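Local coordinates for FIG000988: Predicted permease (Vibrio cholerae, PDB 6MJP), which probably forms part of the LptBFG ABC transporter that moves lipopolysaccharide from the inner membrane to the outer membrane, at residues R9-S14 and I70-T75; A101-A106 and L279-V284; N171-Q176 and P185-S190; D209-E214 and I224-S229. All blocks are in the same frame, centred on the assembly; numbering follows the deposited sequence.

The four contacts fall into two pairs, one in the membrane helices and one in the periplasmic β-jellyroll, with centres 63 to 69 Å apart between the pairs. Interactions 1 and 2 are buried helix crossings that touch each other through I72, A102 and V284; small side chains and methyl groups carry them, and a single weak hydroxyl bond is the whole of their polar exchange across the helices. Interactions 3 and 4 are antiparallel hairpins of one sheet, in which strands 186-190 and 210-214 are neighbours. Each has five backbone hydrogen bonds. Interaction 3 packs one face mainly on LptG, while interaction 4 is partly buried, extends the sheet into LptC and also touches LptG.

Interaction 1. Residues R9-S14 and I70-T75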
loop_
_atom_site.group_PDB
_atom_site.type_symbol
_atom_site.label_atom_id
_atom_site.label_comp_id
_atom_site.label_asym_id
_atom_site.label_seq_id
_atom_site.Cartn_x
_atom_site.Cartn_y
_atom_site.Cartn_z
ATOM N N ARG D 9 28.984 -8.866 0.392
ATOM C CA ARG D 9 29.290 -7.437 0.447
ATOM C C ARG D 9 28.128 -6.590 -0.065
ATOM O O ARG D 9 27.597 -5.739 0.657
ATOM C CB ARG D 9 30.554 -7.149 -0.360
ATOM C CG ARG D 9 31.833 -7.206 0.448
ATOM C CD ARG D 9 33.031 -6.701 -0.342
ATOM N NE ARG D 9 33.741 -7.767 -1.039
ATOM C CZ ARG D 9 33.630 -7.994 -2.342
ATOM N NH1 ARG D 9 32.836 -7.227 -3.078
ATOM N NH2 ARG D 9 34.313 -8.976 -2.912
ATOM N N GLU D 10 27.744 -6.793 -1.332
ATOM C CA GLU D 10 26.586 -6.105 -1.900
ATOM C C GLU D 10 25.353 -6.214 -1.000
ATOM O O GLU D 10 24.734 -5.200 -0.650
ATOM C CB GLU D 10 26.275 -6.673 -3.285
ATOM C CG GLU D 10 27.265 -6.303 -4.353
ATOM C CD GLU D 10 27.534 -4.815 -4.407
ATOM O OE1 GLU D 10 26.580 -4.024 -4.230
ATOM O OE2 GLU D 10 28.708 -4.441 -4.620
ATOM N N THR D 11 24.979 -7.450 -0.628
ATOM C CA THR D 11 23.760 -7.693 0.147
ATOM C C THR D 11 23.801 -6.997 1.506
ATOM O O THR D 11 22.812 -6.379 1.927
ATOM C CB THR D 11 23.539 -9.196 0.353
ATOM O OG1 THR D 11 23.611 -9.895 -0.891
ATOM C CG2 THR D 11 22.180 -9.451 0.980
ATOM N N ILE D 12 24.919 -7.122 2.230
ATOM C CA ILE D 12 24.974 -6.570 3.585
ATOM C C ILE D 12 24.856 -5.051 3.554
ATOM O O ILE D 12 24.289 -4.441 4.473
ATOM C CB ILE D 12 26.251 -7.018 4.322
ATOM C CG1 ILE D 12 26.166 -6.598 5.778
ATOM C CG2 ILE D 12 27.470 -6.341 3.763
ATOM C CD1 ILE D 12 27.391 -6.912 6.577
ATOM N N LYS D 13 25.394 -4.420 2.501
ATOM C CA LYS D 13 25.215 -2.988 2.282
ATOM C C LYS D 13 23.735 -2.625 2.191
ATOM O O LYS D 13 23.219 -1.842 2.997
ATOM C CB LYS D 13 25.952 -2.575 1.008
ATOM N N SER D 14 23.042 -3.182 1.192
ATOM C CA SER D 14 21.593 -3.024 1.066
ATOM C C SER D 14 20.857 -3.348 2.369
ATOM O O SER D 14 19.965 -2.599 2.788
ATOM C CB SER D 14 21.080 -3.921 -0.063
ATOM O OG SER D 14 21.683 -3.611 -1.314
ATOM N N ILE D 70 14.179 -8.725 3.054
ATOM C CA ILE D 70 14.053 -7.764 1.963
ATOM C C ILE D 70 15.423 -7.428 1.405
ATOM O O ILE D 70 15.572 -7.188 0.199
ATOM C CB ILE D 70 13.316 -6.501 2.433
ATOM C CG1 ILE D 70 11.969 -6.880 3.025
ATOM C CG2 ILE D 70 13.076 -5.552 1.278
ATOM C CD1 ILE D 70 11.093 -7.638 2.057
ATOM N N GLY D 71 16.442 -7.413 2.265
ATOM C CA GLY D 71 17.779 -7.091 1.804
ATOM C C GLY D 71 18.236 -8.016 0.699
ATOM O O GLY D 71 18.623 -7.573 -0.387
ATOM N N ILE D 72 18.177 -9.323 0.950
ATOM C CA ILE D 72 18.648 -10.260 -0.058
ATOM C C ILE D 72 17.683 -10.300 -1.234
ATOM O O ILE D 72 18.093 -10.516 -2.382
ATOM C CB ILE D 72 18.865 -11.643 0.577
ATOM C CG1 ILE D 72 19.373 -12.629 -0.446
ATOM C CG2 ILE D 72 17.590 -12.209 1.067
ATOM C CD1 ILE D 72 19.723 -13.919 0.182
ATOM N N LEU D 73 16.401 -10.050 -0.983
ATOM C CA LEU D 73 15.428 -10.018 -2.068
ATOM C C LEU D 73 15.750 -8.899 -3.055
ATOM O O LEU D 73 15.818 -9.123 -4.269
ATOM C CB LEU D 73 14.018 -9.859 -1.487
ATOM C CG LEU D 73 12.873 -9.737 -2.495
ATOM C CD1 LEU D 73 12.636 -11.081 -3.117
ATOM C CD2 LEU D 73 11.590 -9.189 -1.882
ATOM N N LEU D 74 15.982 -7.689 -2.541
ATOM C CA LEU D 74 16.282 -6.553 -3.404
ATOM C C LEU D 74 17.661 -6.676 -4.034
ATOM O O LEU D 74 17.823 -6.382 -5.224
ATOM C CB LEU D 74 16.187 -5.256 -2.612
ATOM C CG LEU D 74 14.799 -4.848 -2.161
ATOM C CD1 LEU D 74 14.895 -3.519 -1.451
ATOM C CD2 LEU D 74 13.881 -4.773 -3.364
ATOM N N THR D 75 18.672 -7.083 -3.256
ATOM C CA THR D 75 20.015 -7.216 -3.820
ATOM C C THR D 75 20.021 -8.212 -4.971
ATOM O O THR D 75 20.460 -7.895 -6.080
ATOM C CB THR D 75 21.025 -7.643 -2.751
ATOM O OG1 THR D 75 21.128 -6.639 -1.739
ATOM C CG2 THR D 75 22.388 -7.837 -3.371
#
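T11 and T75 meet side chain to side chain at about a right angle where helices 2-36 and 48-81 cross in the membrane bundle of this LptF/LptG-family permease, segment 70-75 lying in a predicted transmembrane helix. T11 OG1 lies against the methyl of T75, 3.4 Å from T75 CG2, while its own polar need is met by L7 O one turn back. With CG2 anti to the backbone N, the methyl of T11 is laid against the backbone of the partner helix, T11 CG2 standing 3.8 Å from I72 CA. T75 divides its two branches between two tasks. Its CG2 packs beside T11 and the CB of E10, and its OG1, carried back along the helix by chi1 of -63°, bonds to G71 O at 3.0 Å. That oxygen already takes T75 N, and the hydroxyl comes to it from above the carbonyl plane. S14 OG donates a weak bond to T75 OG1 at 3.1 Å, so a weak hydroxyl link joins S14 to T75, whose own bond goes to G71 O. G71 has no side chain to stand between the helices, and its CA comes to 5.6 Å from S14 CA. The axes approach to 8.4 Å with their directions 124° apart. E10 sends its carboxylate to a salt bridge with R78, beside the bound 6-cyclohexylhexyl glucoside. Helix 95-134 closes over T11 with L105 and over I72 with A102, while V283 and V284 of helix 260-286 cover I72 as well.

Interaction 2. Residues A101-A106 and L279-V284; sequences AALYLA and LTMLVV
A102 begins the contact of two antiparallel membrane helices, 95-134 and 260-286, whose local axes pass 9.7 Å apart at 150° within the helical bundle of the LptF/LptG family. Its CB rests against two adjacent methyl groups of the facing helix, 3.6 Å from V284 CG2 and 3.7 Å from T280 CG2. The same threonine methyl also rests on the carbonyl of A102, with T280 CG2 at 3.6 Å from A102 O, an oxygen whose hydrogen bond is made inside its own helix to A106 N. No hydrogen bond crosses the interface, and the fit rests on small groups placed one turn apart. L103 follows on the flank. Its CB does not aim at the partner, but the chain swings round so that CD2 reaches M281, crossing it obliquely. M281 is bent at chi2 (-68°), which brings SD beside CG, and each lies 4.0 Å from L103 CD2. This flank is the more exposed part of the contact, while the alanine side is buried. L105, off this interface, packs on I8 and T11 of helix 2-36, and A102 also touches I72 of helix 48-81, so helix 95-134 meets both of those helices as well. At the far end of the segment A106 faces T280 from the other side of the threonine's fork: the hydroxyl there is bonded to I276 O of its own helix, with OG1 beside the backbone N, so what it offers A106 is a packing surface. A106 CB lies 3.5 Å from T280 OG1.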
loop_
_atom_site.group_PDB
_atom_site.type_symbol
_atom_site.label_atom_id
_atom_site.label_comp_id
_atom_site.label_asym_id
_atom_site.label_seq_id
_atom_site.Cartn_x
_atom_site.Cartn_y
_atom_site.Cartn_z
ATOM N N ALA D 101 26.380 -17.996 0.117
ATOM C CA ALA D 101 26.442 -16.615 0.584
ATOM C C ALA D 101 25.238 -16.266 1.447
ATOM O O ALA D 101 25.380 -15.625 2.497
ATOM C CB ALA D 101 26.521 -15.672 -0.612
ATOM N N ALA D 102 24.041 -16.672 1.009
ATOM C CA ALA D 102 22.827 -16.394 1.773
ATOM C C ALA D 102 22.854 -17.077 3.138
ATOM O O ALA D 102 22.466 -16.475 4.144
ATOM C CB ALA D 102 21.603 -16.832 0.978
ATOM N N LEU D 103 23.316 -18.332 3.196
ATOM C CA LEU D 103 23.414 -19.010 4.479
ATOM C C LEU D 103 24.417 -18.332 5.401
ATOM O O LEU D 103 24.205 -18.308 6.619
ATOM C CB LEU D 103 23.776 -20.485 4.291
ATOM C CG LEU D 103 22.663 -21.439 3.819
ATOM C CD1 LEU D 103 23.200 -22.863 3.658
ATOM C CD2 LEU D 103 21.421 -21.423 4.725
ATOM N N TYR D 104 25.497 -17.761 4.862
ATOM C CA TYR D 104 26.450 -17.079 5.737
ATOM C C TYR D 104 25.852 -15.801 6.312
ATOM O O TYR D 104 25.998 -15.520 7.509
ATOM C CB TYR D 104 27.752 -16.778 4.993
ATOM C CG TYR D 104 28.856 -16.272 5.900
ATOM N N LEU D 105 25.176 -15.012 5.472
ATOM C CA LEU D 105 24.486 -13.835 5.982
ATOM C C LEU D 105 23.393 -14.228 6.963
ATOM O O LEU D 105 23.197 -13.559 7.984
ATOM C CB LEU D 105 23.902 -13.025 4.829
ATOM C CG LEU D 105 24.884 -12.142 4.060
ATOM C CD1 LEU D 105 24.328 -11.834 2.693
ATOM C CD2 LEU D 105 25.152 -10.857 4.828
ATOM N N ALA D 106 22.670 -15.315 6.671
ATOM C CA ALA D 106 21.633 -15.776 7.590
ATOM C C ALA D 106 22.225 -16.149 8.944
ATOM O O ALA D 106 21.669 -15.790 9.986
ATOM C CB ALA D 106 20.875 -16.957 6.984
ATOM N N LEU D 279 13.505 -18.454 6.340
ATOM C CA LEU D 279 13.042 -17.398 5.444
ATOM C C LEU D 279 14.076 -17.100 4.369
ATOM O O LEU D 279 13.722 -16.855 3.206
ATOM C CB LEU D 279 12.722 -16.138 6.250
ATOM C CG LEU D 279 11.370 -16.118 6.965
ATOM C CD1 LEU D 279 11.182 -14.841 7.769
ATOM C CD2 LEU D 279 10.224 -16.303 5.975
ATOM N N THR D 280 15.360 -17.116 4.748
ATOM C CA THR D 280 16.442 -16.925 3.786
ATOM C C THR D 280 16.380 -17.961 2.671
ATOM O O THR D 280 16.390 -17.617 1.481
ATOM C CB THR D 280 17.793 -17.005 4.502
ATOM O OG1 THR D 280 17.976 -15.874 5.360
ATOM C CG2 THR D 280 18.919 -17.035 3.507
ATOM N N MET D 281 16.332 -19.243 3.046
ATOM C CA MET D 281 16.299 -20.310 2.054
ATOM C C MET D 281 15.047 -20.239 1.196
ATOM O O MET D 281 15.081 -20.614 0.019
ATOM C CB MET D 281 16.405 -21.661 2.750
ATOM C CG MET D 281 17.826 -22.010 3.158
ATOM S SD MET D 281 18.884 -22.308 1.724
ATOM C CE MET D 281 18.087 -23.756 1.020
ATOM N N LEU D 282 13.944 -19.740 1.751
ATOM C CA LEU D 282 12.726 -19.611 0.961
ATOM C C LEU D 282 12.839 -18.481 -0.060
ATOM O O LEU D 282 12.412 -18.633 -1.211
ATOM C CB LEU D 282 11.525 -19.393 1.881
ATOM C CG LEU D 282 10.204 -19.041 1.199
ATOM C CD1 LEU D 282 9.764 -20.120 0.234
ATOM C CD2 LEU D 282 9.155 -18.830 2.255
ATOM N N VAL D 283 13.425 -17.346 0.334
ATOM C CA VAL D 283 13.418 -16.161 -0.521
ATOM C C VAL D 283 14.519 -16.180 -1.579
ATOM O O VAL D 283 14.423 -15.454 -2.582
ATOM C CB VAL D 283 13.535 -14.879 0.325
ATOM C CG1 VAL D 283 14.952 -14.690 0.867
ATOM C CG2 VAL D 283 13.103 -13.678 -0.480
ATOM N N VAL D 284 15.566 -16.984 -1.397
ATOM C CA VAL D 284 16.629 -17.040 -2.401
ATOM C C VAL D 284 16.099 -17.444 -3.775
ATOM O O VAL D 284 16.358 -16.719 -4.747
ATOM C CB VAL D 284 17.779 -17.935 -1.909
ATOM C CG1 VAL D 284 18.706 -18.231 -3.041
ATOM C CG2 VAL D 284 18.538 -17.240 -0.806
#

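Interaction 3. Residues N171-Q176 and P185-S190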
loop_
_atom_site.group_PDB
_atom_site.type_symbol
_atom_site.label_atom_id
_atom_site.label_comp_id
_atom_site.label_asym_id
_atom_site.label_seq_id
_atom_site.Cartn_x
_atom_site.Cartn_y
_atom_site.Cartn_z
ATOM N N ASN D 171 -20.315 16.381 32.965
ATOM C CA ASN D 171 -21.744 16.521 32.689
ATOM C C ASN D 171 -22.345 15.161 32.314
ATOM O O ASN D 171 -22.843 14.951 31.204
ATOM C CB ASN D 171 -21.987 17.573 31.587
ATOM C CG ASN D 171 -23.339 18.223 31.661
ATOM O OD1 ASN D 171 -23.864 18.458 32.750
ATOM N ND2 ASN D 171 -23.918 18.516 30.497
ATOM N N VAL D 172 -22.263 14.226 33.268
ATOM C CA VAL D 172 -22.637 12.830 33.051
ATOM C C VAL D 172 -24.147 12.651 33.141
ATOM O O VAL D 172 -24.837 13.327 33.911
ATOM C CB VAL D 172 -21.921 11.927 34.074
ATOM C CG1 VAL D 172 -22.173 10.465 33.768
ATOM C CG2 VAL D 172 -20.441 12.228 34.097
ATOM N N PHE D 173 -24.656 11.709 32.348
ATOM C CA PHE D 173 -26.045 11.265 32.386
ATOM C C PHE D 173 -26.059 9.743 32.382
ATOM O O PHE D 173 -25.550 9.126 31.443
ATOM C CB PHE D 173 -26.830 11.805 31.186
ATOM C CG PHE D 173 -28.134 11.086 30.936
ATOM C CD1 PHE D 173 -29.294 11.482 31.585
ATOM C CD2 PHE D 173 -28.206 10.017 30.055
ATOM C CE1 PHE D 173 -30.494 10.825 31.365
ATOM C CE2 PHE D 173 -29.403 9.354 29.833
ATOM C CZ PHE D 173 -30.548 9.760 30.485
ATOM N N VAL D 174 -26.658 9.139 33.405
ATOM C CA VAL D 174 -26.724 7.687 33.528
ATOM C C VAL D 174 -28.185 7.255 33.545
ATOM O O VAL D 174 -28.975 7.748 34.363
ATOM C CB VAL D 174 -25.994 7.189 34.787
ATOM C CG1 VAL D 174 -26.005 5.672 34.833
ATOM C CG2 VAL D 174 -24.578 7.700 34.806
ATOM N N ALA D 175 -28.538 6.330 32.654
ATOM C CA ALA D 175 -29.902 5.840 32.513
ATOM C C ALA D 175 -29.936 4.346 32.779
ATOM O O ALA D 175 -29.127 3.596 32.228
ATOM C CB ALA D 175 -30.456 6.127 31.115
ATOM N N GLN D 176 -30.875 3.910 33.613
ATOM C CA GLN D 176 -31.046 2.488 33.911
ATOM C C GLN D 176 -32.543 2.200 33.891
ATOM O O GLN D 176 -33.246 2.449 34.874
ATOM C CB GLN D 176 -30.418 2.118 35.249
ATOM C CG GLN D 176 -30.707 0.700 35.702
ATOM C CD GLN D 176 -30.188 0.415 37.098
ATOM O OE1 GLN D 176 -29.191 0.994 37.530
ATOM N NE2 GLN D 176 -30.867 -0.477 37.812
ATOM N N PRO D 185 -35.614 0.857 38.680
ATOM C CA PRO D 185 -34.998 1.667 37.622
ATOM C C PRO D 185 -34.757 3.095 38.082
ATOM O O PRO D 185 -35.446 3.622 38.958
ATOM C CB PRO D 185 -36.025 1.616 36.485
ATOM C CG PRO D 185 -37.312 1.206 37.143
ATOM C CD PRO D 185 -36.905 0.292 38.254
ATOM N N SER D 186 -33.760 3.728 37.477
ATOM C CA SER D 186 -33.364 5.047 37.925
ATOM C C SER D 186 -32.733 5.795 36.765
ATOM O O SER D 186 -32.389 5.211 35.734
ATOM C CB SER D 186 -32.395 4.957 39.106
ATOM O OG SER D 186 -31.271 4.165 38.755
ATOM N N VAL D 187 -32.612 7.108 36.946
ATOM C CA VAL D 187 -31.930 8.006 36.024
ATOM C C VAL D 187 -31.258 9.062 36.889
ATOM O O VAL D 187 -31.933 9.740 37.674
ATOM C CB VAL D 187 -32.890 8.667 35.013
ATOM C CG1 VAL D 187 -32.223 9.857 34.347
ATOM C CG2 VAL D 187 -33.354 7.680 33.960
ATOM N N MET D 188 -29.935 9.191 36.775
ATOM C CA MET D 188 -29.195 10.178 37.551
ATOM C C MET D 188 -28.372 11.056 36.625
ATOM O O MET D 188 -27.905 10.602 35.579
ATOM C CB MET D 188 -28.286 9.519 38.593
ATOM C CG MET D 188 -27.208 8.618 38.049
ATOM S SD MET D 188 -26.730 7.467 39.342
ATOM C CE MET D 188 -27.906 6.144 39.045
ATOM N N PHE D 189 -28.204 12.314 37.030
ATOM C CA PHE D 189 -27.486 13.325 36.268
ATOM C C PHE D 189 -26.612 14.126 37.219
ATOM O O PHE D 189 -27.105 14.658 38.217
ATOM C CB PHE D 189 -28.448 14.264 35.542
ATOM C CG PHE D 189 -27.778 15.145 34.531
ATOM C CD1 PHE D 189 -27.583 14.694 33.239
ATOM C CD2 PHE D 189 -27.334 16.416 34.866
ATOM C CE1 PHE D 189 -26.965 15.488 32.300
ATOM C CE2 PHE D 189 -26.711 17.215 33.924
ATOM C CZ PHE D 189 -26.531 16.745 32.638
ATOM N N SER D 190 -25.325 14.230 36.901
ATOM C CA SER D 190 -24.404 14.954 37.768
ATOM C C SER D 190 -23.602 15.982 36.976
ATOM O O SER D 190 -23.905 16.259 35.810
ATOM C CB SER D 190 -23.475 13.977 38.483
ATOM O OG SER D 190 -22.581 13.374 37.572
#
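The carbonyl of V172 lies over one face of the F189 ring, V172 O standing 3.1 Å above the ring plane and towards its rim, while the same oxygen accepts the N-H of S190. Beside it N171 OD1 approaches F189 CZ (3.2 Å) at a slant, the amide plane 87° from the ring and ND2 tied to D162. F173 crosses F189 at about a right angle: F189 CD1 sits in plane at the F173 ring edge, 4.0 Å from F173 CD1, and is 3.6 Å from F173 CB. F173 CE1 then meets V187 CG1.

The antiparallel ladder behind them sets these positions. V174 and M188 form a hydrogen-bonded pair, exchanging two backbone bonds, V174 N to M188 O being nearly straight at 2.9 Å, as do Q176 and S186. This is one hairpin of the β-jellyroll. On the other face V174 and M188 pack on L207 of the second sheet, whereas F173 stacks on F158 of LptG and F189 meets F177 of the same LptG chain. Alternate backbone groups pair across the hairpin, those of F173, A175, V187 and F189 bond to the neighbouring strands, and the aromatic face serves apolar packing between subunits.

Interaction 4. Residues D209-E214 and I224-S229; sequences DGTRYE and ITNFDS
T225 O takes the N-H of R212, with R212 N 2.8 Å from T225 O, and the CA of T211 also leans on it in a CA-H...O contact. The donor N-H is tilted from the carbonyl plane, and T225 N answers with a bond to R212 O. This pair belongs to an antiparallel hairpin at the edge of the β-jellyroll, where strand 223-227 goes on to pair with a strand of LptC and carries the sheet across the subunit boundary. One face is built on F227. With CG between the backbone N and the carbonyl carbon (chi1 52°), the ring is folded back over the neighbouring strand and lies on G210: G210 CA stands 3.9 Å from the ring centroid, 29° off its normal, a CH-pi contact. The R212 N-H group is near the ring edge. R212 runs extended away from strand 223-227, past M188, to a cation-pi contact with F42 of LptC. On the opposite face T211 and N226 lie side by side and point the same way, the threonine methyl against the amide oxygen. Y213 and I224 meet at an angle, Y213 CD2 against I224 CD1 at 3.4 Å. Y213 OH and T211 OG1 are 2.6 Å apart, a hydrogen bond within the strand, and Y213 OH is also bonded to L183 N of LptG, which fixes the ring's far end. G210 and F227 form a hydrogen-bonded pair, and the ladder closes where both strands turn a corner: D209 N bonds to D228 O at 3.0 Å, from above the carbonyl plane.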
loop_
_atom_site.group_PDB
_atom_site.type_symbol
_atom_site.label_atom_id
_atom_site.label_comp_id
_atom_site.label_asym_id
_atom_site.label_seq_id
_atom_site.Cartn_x
_atom_site.Cartn_y
_atom_site.Cartn_z
ATOM N N ASP D 209 -21.563 15.892 42.603
ATOM C CA ASP D 209 -22.489 17.014 42.470
ATOM C C ASP D 209 -23.626 16.727 41.491
ATOM O O ASP D 209 -23.656 17.295 40.395
ATOM C CB ASP D 209 -21.732 18.280 42.026
ATOM C CG ASP D 209 -22.513 19.576 42.299
ATOM O OD1 ASP D 209 -23.670 19.517 42.781
ATOM O OD2 ASP D 209 -21.955 20.669 42.047
ATOM N N GLY D 210 -24.564 15.867 41.869
ATOM C CA GLY D 210 -25.710 15.614 41.026
ATOM C C GLY D 210 -26.930 15.202 41.826
ATOM O O GLY D 210 -26.966 15.328 43.052
ATOM N N THR D 211 -27.943 14.718 41.107
ATOM C CA THR D 211 -29.162 14.189 41.707
ATOM C C THR D 211 -29.544 12.904 40.981
ATOM O O THR D 211 -29.388 12.806 39.759
ATOM C CB THR D 211 -30.312 15.216 41.651
ATOM O OG1 THR D 211 -30.448 15.717 40.317
ATOM C CG2 THR D 211 -30.012 16.383 42.554
ATOM N N ARG D 212 -30.000 11.906 41.734
ATOM C CA ARG D 212 -30.469 10.645 41.176
ATOM C C ARG D 212 -31.978 10.546 41.339
ATOM O O ARG D 212 -32.510 10.893 42.396
ATOM C CB ARG D 212 -29.798 9.453 41.860
ATOM C CG ARG D 212 -30.523 8.151 41.638
ATOM C CD ARG D 212 -29.671 6.968 42.011
ATOM N NE ARG D 212 -30.342 5.718 41.678
ATOM C CZ ARG D 212 -29.767 4.524 41.728
ATOM N NH1 ARG D 212 -28.498 4.412 42.094
ATOM N NH2 ARG D 212 -30.460 3.442 41.409
ATOM N N TYR D 213 -32.667 10.078 40.297
ATOM C CA TYR D 213 -34.128 9.995 40.276
ATOM C C TYR D 213 -34.533 8.539 40.076
ATOM O O TYR D 213 -34.395 8.002 38.973
ATOM C CB TYR D 213 -34.713 10.886 39.175
ATOM C CG TYR D 213 -34.216 12.323 39.215
ATOM C CD1 TYR D 213 -33.004 12.677 38.639
ATOM C CD2 TYR D 213 -34.959 13.323 39.829
ATOM C CE1 TYR D 213 -32.542 13.984 38.679
ATOM C CE2 TYR D 213 -34.505 14.631 39.876
ATOM C CZ TYR D 213 -33.300 14.957 39.299
ATOM O OH TYR D 213 -32.848 16.256 39.343
ATOM N N GLU D 214 -35.034 7.897 41.138
ATOM C CA GLU D 214 -35.454 6.495 41.095
ATOM C C GLU D 214 -36.962 6.425 40.880
ATOM O O GLU D 214 -37.739 6.824 41.754
ATOM C CB GLU D 214 -35.065 5.767 42.381
ATOM C CG GLU D 214 -35.261 4.257 42.307
ATOM C CD GLU D 214 -34.779 3.528 43.547
ATOM O OE1 GLU D 214 -35.062 4.002 44.664
ATOM O OE2 GLU D 214 -34.109 2.481 43.402
ATOM N N ILE D 224 -35.527 10.757 45.273
ATOM C CA ILE D 224 -34.522 11.680 44.771
ATOM C C ILE D 224 -33.357 11.668 45.745
ATOM O O ILE D 224 -33.542 11.889 46.947
ATOM C CB ILE D 224 -35.092 13.097 44.610
ATOM C CG1 ILE D 224 -36.506 13.043 44.031
ATOM C CG2 ILE D 224 -34.194 13.925 43.714
ATOM C CD1 ILE D 224 -36.583 12.374 42.683
ATOM N N THR D 225 -32.162 11.418 45.234
ATOM C CA THR D 225 -30.949 11.410 46.044
ATOM C C THR D 225 -30.055 12.543 45.555
ATOM O O THR D 225 -29.502 12.461 44.455
ATOM C CB THR D 225 -30.230 10.062 45.941
ATOM O OG1 THR D 225 -31.189 8.994 45.929
ATOM C CG2 THR D 225 -29.277 9.872 47.114
ATOM N N ASN D 226 -29.924 13.602 46.354
ATOM C CA ASN D 226 -28.978 14.674 46.067
ATOM C C ASN D 226 -27.642 14.283 46.681
ATOM O O ASN D 226 -27.523 14.165 47.904
ATOM C CB ASN D 226 -29.464 16.014 46.611
ATOM C CG ASN D 226 -30.687 16.524 45.887
ATOM O OD1 ASN D 226 -31.377 15.766 45.215
ATOM N ND2 ASN D 226 -30.966 17.816 46.024
ATOM N N PHE D 227 -26.640 14.078 45.832
ATOM C CA PHE D 227 -25.362 13.528 46.252
ATOM C C PHE D 227 -24.240 14.493 45.906
ATOM O O PHE D 227 -24.253 15.123 44.844
ATOM C CB PHE D 227 -25.101 12.154 45.595
ATOM C CG PHE D 227 -25.242 12.148 44.091
ATOM C CD1 PHE D 227 -24.171 12.477 43.274
ATOM C CD2 PHE D 227 -26.443 11.792 43.499
ATOM C CE1 PHE D 227 -24.303 12.469 41.895
ATOM C CE2 PHE D 227 -26.576 11.779 42.121
ATOM C CZ PHE D 227 -25.506 12.117 41.320
ATOM N N ASP D 228 -23.280 14.625 46.822
ATOM C CA ASP D 228 -22.008 15.235 46.457
ATOM C C ASP D 228 -21.086 14.197 45.833
ATOM O O ASP D 228 -20.335 14.508 44.904
ATOM C CB ASP D 228 -21.347 15.880 47.679
ATOM C CG ASP D 228 -22.189 17.000 48.288
ATOM O OD1 ASP D 228 -23.024 17.597 47.571
ATOM O OD2 ASP D 228 -22.005 17.290 49.491
ATOM N N SER D 229 -21.152 12.957 46.320
ATOM C CA SER D 229 -20.383 11.842 45.779
ATOM C C SER D 229 -21.242 10.585 45.809
ATOM O O SER D 229 -21.895 10.302 46.819
ATOM C CB SER D 229 -19.093 11.620 46.575
ATOM O OG SER D 229 -18.391 10.488 46.094
#